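Local structure of DNA topoisomerase 2-associated protein PAT1 (Saccharomyces cerevisiae, 5LMG) at residues S170-S173 against N174-F178; I238-K241 against L242-L246; E330-T333 against E334-I338. The protein activates mRNA decapping and represses translation, its C-terminal domain directly binding the decapping enzyme Dcp2 and the 5'-3' exonuclease Xrn1. The protein carries 2 engineered substitutions. All blocks are in the same frame, centred on the assembly; numbering follows the deposited sequence.

Contact 1 (S170-S173 against N174-F178); sequences SFLS and NNSNF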
loop_
_atom_site.group_PDB
_atom_site.type_symbol
_atom_site.label_atom_id
_atom_site.label_comp_id
_atom_site.label_asym_id
_atom_site.label_seq_id
_atom_site.Cartn_x
_atom_site.Cartn_y
_atom_site.Cartn_z
ATOM N N SER A 170 4.000 -7.981 9.835
ATOM C CA SER A 170 4.317 -8.837 10.987
ATOM C C SER A 170 5.826 -8.963 11.243
ATOM O O SER A 170 6.260 -8.785 12.382
ATOM C CB SER A 170 3.659 -10.210 10.849
ATOM O OG SER A 170 4.436 -11.100 10.060
ATOM N N PHE A 171 6.618 -9.228 10.183
ATOM C CA PHE A 171 8.068 -9.333 10.277
ATOM C C PHE A 171 8.748 -8.021 10.735
ATOM O O PHE A 171 9.636 -8.080 11.583
ATOM C CB PHE A 171 8.685 -9.851 8.959
ATOM C CG PHE A 171 10.198 -9.789 8.915
ATOM C CD1 PHE A 171 10.970 -10.712 9.609
ATOM C CD2 PHE A 171 10.848 -8.798 8.190
ATOM C CE1 PHE A 171 12.370 -10.641 9.581
ATOM C CE2 PHE A 171 12.247 -8.726 8.164
ATOM C CZ PHE A 171 12.997 -9.650 8.859
ATOM N N LEU A 172 8.356 -6.861 10.169
ATOM C CA LEU A 172 8.951 -5.567 10.525
ATOM C C LEU A 172 8.563 -5.095 11.933
ATOM O O LEU A 172 9.350 -4.425 12.604
ATOM C CB LEU A 172 8.632 -4.481 9.474
ATOM C CG LEU A 172 9.261 -4.660 8.080
ATOM C CD1 LEU A 172 8.798 -3.586 7.142
ATOM C CD2 LEU A 172 10.784 -4.655 8.141
ATOM N N SER A 173 7.349 -5.461 12.373
ATOM C CA SER A 173 6.791 -5.125 13.677
ATOM C C SER A 173 7.517 -5.864 14.800
ATOM O O SER A 173 7.554 -5.359 15.918
ATOM C CB SER A 173 5.308 -5.483 13.713
ATOM O OG SER A 173 4.736 -5.313 14.999
ATOM N N ASN A 174 8.078 -7.055 14.494
ATOM C CA ASN A 174 8.735 -7.953 15.437
ATOM C C ASN A 174 10.260 -8.102 15.305
ATOM O O ASN A 174 10.954 -7.997 16.312
ATOM C CB ASN A 174 8.088 -9.347 15.350
ATOM C CG ASN A 174 6.679 -9.415 15.880
ATOM O OD1 ASN A 174 6.430 -9.238 17.077
ATOM N ND2 ASN A 174 5.729 -9.722 15.004
ATOM N N ASN A 175 10.766 -8.415 14.091
ATOM C CA ASN A 175 12.178 -8.740 13.840
ATOM C C ASN A 175 13.001 -7.703 13.031
ATOM O O ASN A 175 13.859 -8.102 12.234
ATOM C CB ASN A 175 12.275 -10.118 13.156
ATOM C CG ASN A 175 11.708 -11.269 13.951
ATOM O OD1 ASN A 175 12.413 -11.920 14.729
ATOM N ND2 ASN A 175 10.433 -11.572 13.734
ATOM N N SER A 176 12.805 -6.394 13.268
ATOM C CA SER A 176 13.615 -5.409 12.548
ATOM C C SER A 176 14.045 -4.223 13.401
ATOM O O SER A 176 13.232 -3.642 14.128
ATOM C CB SER A 176 12.928 -4.942 11.271
ATOM O OG SER A 176 11.834 -4.084 11.552
ATOM N N ASN A 177 15.334 -3.872 13.295
ATOM C CA ASN A 177 15.972 -2.747 13.982
ATOM C C ASN A 177 16.093 -1.541 13.033
ATOM O O ASN A 177 15.767 -1.663 11.847
ATOM C CB ASN A 177 17.342 -3.160 14.546
ATOM C CG ASN A 177 18.280 -3.817 13.561
ATOM O OD1 ASN A 177 18.694 -3.235 12.551
ATOM N ND2 ASN A 177 18.679 -5.037 13.871
ATOM N N PHE A 178 16.552 -0.383 13.560
ATOM C CA PHE A 178 16.719 0.870 12.818
ATOM C C PHE A 178 17.516 0.702 11.514
ATOM O O PHE A 178 16.993 1.023 10.448
ATOM C CB PHE A 178 17.331 1.959 13.725
ATOM C CG PHE A 178 17.455 3.331 13.100
ATOM C CD1 PHE A 178 16.345 4.162 12.976
ATOM C CD2 PHE A 178 18.689 3.810 12.672
ATOM C CE1 PHE A 178 16.461 5.436 12.407
ATOM C CE2 PHE A 178 18.806 5.086 12.107
ATOM C CZ PHE A 178 17.691 5.889 11.977
#
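This is a local contact at a helix C-terminal end: Asn174, Asn175 and Ser176 turn back to the carbonyls and side chains of Ser170, Phe171 and Leu172, where helix 151-174 gives way to the short loop that leads into helix 178-191. Asn175 N still donates to Phe171 O at 2.8 Å, but Asn174 N reaches Ser170 O and Phe171 O by weak bonds alone. The side chain of Asn174 adds a sounder bond to Ser170 O. With CG anti to its carbonyl carbon (chi1 -69°), the amide folds back along the helix, and ND2 lies 2.8 Å from Ser170 O, tilted 32° from the carbonyl plane. Asparagine suits the place, being short enough to curl back and carrying an N-H to give. Two residues further, in the loop, Ser176 OG donates to Leu172 O at 2.7 Å, in the carbonyl plane and on a lone pair. That hydroxyl also touches Leu172 CD2 at 3.6 Å; serine suits the place because its short arm reaches the carbonyl while staying beside the leucine methyl. Asn175 adds an apolar touch, its CB approaching CE1 of the Phe171 ring obliquely at 3.6 Å. Asn177 then N-caps the following helix, OD1 accepting from Glu180 N. The helix end is wedged between helices: Phe171 packs on Lys121, Leu122 and Leu125 of helix 118-130, Leu172 on Ile209 and Leu210 of helix 201-216 and on Leu184 of helix 178-191, and Ser176 on Ile181 of that same helix.

Contact 2 (I238-K241 against L242-L246); sequences IYDK and LFTSL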
loop_
_atom_site.group_PDB
_atom_site.type_symbol
_atom_site.label_atom_id
_atom_site.label_comp_id
_atom_site.label_asym_id
_atom_site.label_seq_id
_atom_site.Cartn_x
_atom_site.Cartn_y
_atom_site.Cartn_z
ATOM N N ILE A 238 16.847 10.274 5.494
ATOM C CA ILE A 238 16.264 9.315 4.565
ATOM C C ILE A 238 14.835 9.737 4.163
ATOM O O ILE A 238 14.496 9.645 2.979
ATOM C CB ILE A 238 16.394 7.857 5.081
ATOM C CG1 ILE A 238 17.913 7.477 5.122
ATOM C CG2 ILE A 238 15.576 6.877 4.200
ATOM C CD1 ILE A 238 18.265 6.173 5.687
ATOM N N TYR A 239 14.037 10.262 5.123
ATOM C CA TYR A 239 12.692 10.795 4.852
ATOM C C TYR A 239 12.809 11.897 3.775
ATOM O O TYR A 239 12.033 11.898 2.817
ATOM C CB TYR A 239 12.039 11.379 6.135
ATOM C CG TYR A 239 10.737 12.111 5.859
ATOM C CD1 TYR A 239 10.732 13.461 5.500
ATOM C CD2 TYR A 239 9.514 11.443 5.908
ATOM C CE1 TYR A 239 9.545 14.126 5.189
ATOM C CE2 TYR A 239 8.317 12.100 5.599
ATOM C CZ TYR A 239 8.338 13.444 5.250
ATOM O OH TYR A 239 7.172 14.108 4.940
ATOM N N ASP A 240 13.787 12.824 3.943
ATOM C CA ASP A 240 14.010 13.916 3.007
ATOM C C ASP A 240 14.391 13.433 1.607
ATOM O O ASP A 240 13.951 14.045 0.632
ATOM C CB ASP A 240 15.013 14.939 3.547
ATOM C CG ASP A 240 14.883 16.277 2.852
ATOM O OD1 ASP A 240 13.798 16.911 2.971
ATOM O OD2 ASP A 240 15.831 16.663 2.127
ATOM N N LYS A 241 15.176 12.333 1.499
ATOM C CA LYS A 241 15.535 11.733 0.200
ATOM C C LYS A 241 14.265 11.191 -0.492
ATOM O O LYS A 241 14.067 11.418 -1.692
ATOM C CB LYS A 241 16.587 10.624 0.359
ATOM C CG LYS A 241 17.985 11.150 0.686
ATOM C CD LYS A 241 18.963 10.011 0.968
ATOM C CE LYS A 241 19.952 10.349 2.075
ATOM N NZ LYS A 241 20.910 11.415 1.674
ATOM N N LEU A 242 13.390 10.517 0.279
ATOM C CA LEU A 242 12.099 10.013 -0.192
ATOM C C LEU A 242 11.206 11.182 -0.621
ATOM O O LEU A 242 10.566 11.110 -1.673
ATOM C CB LEU A 242 11.393 9.213 0.918
ATOM C CG LEU A 242 10.029 8.629 0.550
ATOM C CD1 LEU A 242 10.182 7.444 -0.399
ATOM C CD2 LEU A 242 9.270 8.220 1.791
ATOM N N PHE A 243 11.164 12.255 0.203
ATOM C CA PHE A 243 10.356 13.445 -0.069
ATOM C C PHE A 243 10.757 14.095 -1.406
ATOM O O PHE A 243 9.874 14.466 -2.181
ATOM C CB PHE A 243 10.430 14.453 1.094
ATOM C CG PHE A 243 9.355 15.511 1.037
ATOM C CD1 PHE A 243 9.553 16.694 0.324
ATOM C CD2 PHE A 243 8.143 15.330 1.695
ATOM C CE1 PHE A 243 8.545 17.666 0.252
ATOM C CE2 PHE A 243 7.137 16.305 1.629
ATOM C CZ PHE A 243 7.351 17.468 0.912
ATOM N N THR A 244 12.074 14.167 -1.683
ATOM C CA THR A 244 12.661 14.705 -2.921
ATOM C C THR A 244 12.140 13.955 -4.160
ATOM O O THR A 244 11.784 14.605 -5.144
ATOM C CB THR A 244 14.204 14.697 -2.831
ATOM O OG1 THR A 244 14.603 15.421 -1.676
ATOM C CG2 THR A 244 14.884 15.315 -4.050
ATOM N N SER A 245 12.078 12.604 -4.107
ATOM C CA SER A 245 11.596 11.793 -5.228
ATOM C C SER A 245 10.088 11.960 -5.522
ATOM O O SER A 245 9.668 11.655 -6.635
ATOM C CB SER A 245 11.951 10.319 -5.037
ATOM O OG SER A 245 11.303 9.761 -3.907
ATOM N N LEU A 246 9.299 12.468 -4.543
ATOM C CA LEU A 246 7.849 12.676 -4.642
ATOM C C LEU A 246 7.412 14.103 -4.904
ATOM O O LEU A 246 6.307 14.309 -5.423
ATOM C CB LEU A 246 7.149 12.180 -3.364
ATOM C CG LEU A 246 7.190 10.678 -3.105
ATOM C CD1 LEU A 246 6.664 10.355 -1.713
ATOM C CD2 LEU A 246 6.436 9.925 -4.176
HETATM O O HOH W 1 17.336 14.981 0.085
#
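Asp240 O is gripped twice by Thr244, through the backbone N at 3.0 Å and through the hydroxyl OG1 at 2.8 Å, the two donors coming from opposite faces of the carbonyl plane. This is the i to i+4 pattern of an alpha-helix, here helix 234-246, doubled by a threonine whose chi1 of -56° places OG1 beside the backbone N, from where it can reach the same carbonyl as the N-H. A water donates to both Thr244 OG1 and Asp240 OD2, bridging the two side chains, while Asp240 OD1 accepts from His292 NE2. Polar residues suit this face, which solvent reaches. The buried sides are apolar: Ile238 and Leu242 face helix 178-191, Tyr239 and Phe243 face helix 290-322. These two aromatic side chains, one turn apart, run side by side and point the same way, Tyr239 OH approaching Phe243 CD2 obliquely at 3.6 Å. Both rings meet His292 edge-to-face and present large apolar surfaces to Ile296; Tyr239 OH also bonds to Leu284 O, which satisfies its polar end inside the protein. Toward the end of the helix the bond from Ser245 N to Lys241 O is weak. The hydroxyl there makes a separate bond, Ser245 OG donating at 2.7 Å to Leu242 O, three residues back.

Contact 3 (E330-T333 against E334-I338); sequences ELDT and ELKSI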
loop_
_atom_site.group_PDB
_atom_site.type_symbol
_atom_site.label_atom_id
_atom_site.label_comp_id
_atom_site.label_asym_id
_atom_site.label_seq_id
_atom_site.Cartn_x
_atom_site.Cartn_y
_atom_site.Cartn_z
ATOM N N GLU A 330 -36.262 -0.605 2.174
ATOM C CA GLU A 330 -35.313 -0.226 1.127
ATOM C C GLU A 330 -34.783 1.209 1.321
ATOM O O GLU A 330 -33.581 1.414 1.163
ATOM C CB GLU A 330 -35.900 -0.443 -0.279
ATOM C CG GLU A 330 -34.834 -0.738 -1.327
ATOM C CD GLU A 330 -33.954 0.435 -1.737
ATOM O OE1 GLU A 330 -34.477 1.571 -1.837
ATOM O OE2 GLU A 330 -32.725 0.233 -1.871
ATOM N N LEU A 331 -35.659 2.176 1.697
ATOM C CA LEU A 331 -35.257 3.563 1.967
ATOM C C LEU A 331 -34.347 3.633 3.214
ATOM O O LEU A 331 -33.402 4.423 3.231
ATOM C CB LEU A 331 -36.477 4.496 2.105
ATOM C CG LEU A 331 -36.202 6.001 2.350
ATOM C CD1 LEU A 331 -35.259 6.607 1.278
ATOM C CD2 LEU A 331 -37.491 6.784 2.420
ATOM N N ASP A 332 -34.617 2.784 4.231
ATOM C CA ASP A 332 -33.794 2.668 5.446
ATOM C C ASP A 332 -32.402 2.112 5.088
ATOM O O ASP A 332 -31.400 2.544 5.669
ATOM C CB ASP A 332 -34.487 1.781 6.501
ATOM C CG ASP A 332 -33.731 1.725 7.819
ATOM O OD1 ASP A 332 -33.682 2.767 8.521
ATOM O OD2 ASP A 332 -33.165 0.652 8.134
ATOM N N THR A 333 -32.346 1.163 4.130
ATOM C CA THR A 333 -31.092 0.601 3.626
ATOM C C THR A 333 -30.323 1.705 2.887
ATOM O O THR A 333 -29.121 1.826 3.095
ATOM C CB THR A 333 -31.334 -0.659 2.786
ATOM O OG1 THR A 333 -31.968 -1.636 3.612
ATOM C CG2 THR A 333 -30.037 -1.252 2.222
ATOM N N GLU A 334 -31.032 2.525 2.063
ATOM C CA GLU A 334 -30.469 3.663 1.317
ATOM C C GLU A 334 -29.829 4.676 2.269
ATOM O O GLU A 334 -28.682 5.066 2.053
ATOM C CB GLU A 334 -31.556 4.370 0.481
ATOM C CG GLU A 334 -31.892 3.702 -0.840
ATOM C CD GLU A 334 -32.713 4.589 -1.758
ATOM O OE1 GLU A 334 -33.947 4.391 -1.826
ATOM O OE2 GLU A 334 -32.129 5.507 -2.381
ATOM N N LEU A 335 -30.565 5.072 3.337
ATOM C CA LEU A 335 -30.094 6.026 4.343
ATOM C C LEU A 335 -28.865 5.532 5.104
ATOM O O LEU A 335 -27.944 6.317 5.317
ATOM C CB LEU A 335 -31.202 6.416 5.324
ATOM C CG LEU A 335 -32.120 7.546 4.880
ATOM C CD1 LEU A 335 -33.407 7.522 5.665
ATOM C CD2 LEU A 335 -31.434 8.920 5.016
ATOM N N LYS A 336 -28.856 4.240 5.504
ATOM C CA LYS A 336 -27.740 3.616 6.221
ATOM C C LYS A 336 -26.481 3.601 5.353
ATOM O O LYS A 336 -25.396 3.872 5.850
ATOM C CB LYS A 336 -28.115 2.197 6.688
ATOM C CG LYS A 336 -28.892 2.209 7.992
ATOM C CD LYS A 336 -29.474 0.856 8.330
ATOM C CE LYS A 336 -30.199 0.912 9.653
ATOM N NZ LYS A 336 -31.081 -0.264 9.849
ATOM N N SER A 337 -26.653 3.361 4.044
ATOM C CA SER A 337 -25.601 3.360 3.032
ATOM C C SER A 337 -25.001 4.773 2.850
ATOM O O SER A 337 -23.788 4.903 2.681
ATOM C CB SER A 337 -26.167 2.861 1.705
ATOM O OG SER A 337 -25.126 2.718 0.759
ATOM N N ILE A 338 -25.861 5.814 2.857
ATOM C CA ILE A 338 -25.460 7.218 2.686
ATOM C C ILE A 338 -24.647 7.684 3.901
ATOM O O ILE A 338 -23.550 8.203 3.715
ATOM C CB ILE A 338 -26.656 8.158 2.336
ATOM C CG1 ILE A 338 -27.199 7.862 0.907
ATOM C CG2 ILE A 338 -26.265 9.640 2.479
ATOM C CD1 ILE A 338 -28.558 8.412 0.591
#
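Four consecutive i to i+4 backbone bonds tie Glu330-Thr333 to Glu334-Ser337, the first from Glu334 N to Glu330 O at 2.9 Å, which makes this a regular stretch of alpha-helix near the start of helix 329-355. The last of the four, from Ser337 N to Thr333 O, measures 3.1 Å. On the outer side Lys336 and Asp332, one turn apart, form a salt bridge, NZ to OD2 at 2.9 Å. OD2 receives NZ on its syn lone pair, on the side of the other oxygen. Asp332 swings its carboxylate beside its own carbonyl carbon (chi1 -175°), and the extended Lys336 chain reaches back to it; the lysine also lays CG against Asp332 O at 3.4 Å. A short acid and a long, flexible base four residues later suit such a bridge. Round the helix, Glu330 and Glu334 do the reverse. Their carboxylates approach with Glu330 OE1 2.9 Å from Glu334 OE1 and planes 34° apart. Two carboxylate oxygens so close would probably repel one another if both were ionised, and the pairing may raise the pKa of one acid. Glu334 CG, meanwhile, rests 3.5 Å from Glu330 O. Thr333 OG1 bonds to Gln329 O, a common way for threonine to satisfy its hydroxyl within a helix. The apolar side is turned to a neighbour: Leu331, Leu335 and Ile338 all lie on Leu321 of helix 290-322, with Leu331 also on Leu324 and Leu335 on Arg327 of the connecting loop.

How the contacts relate
The three contacts follow one another along a single, largely helical chain. Contact 1 lies where helix 151-174 passes into helix 178-191, contact 2 on helix 234-246, and contact 3 near the start of helix 329-355. Contacts 1 and 2 lie close but do not touch, centres 22 Å and nearest atoms about 6 Å apart; both pack against helix 178-191, one through Leu172 and Ser176, the other through Ile238 and Leu242. Contact 3 stands remote, its centre about 43 Å from that of contact 1 and 44 Å from that of contact 2. Helix 290-322 packs on both contacts 2 and 3, through different residues, consistent with a domain built of packed helices.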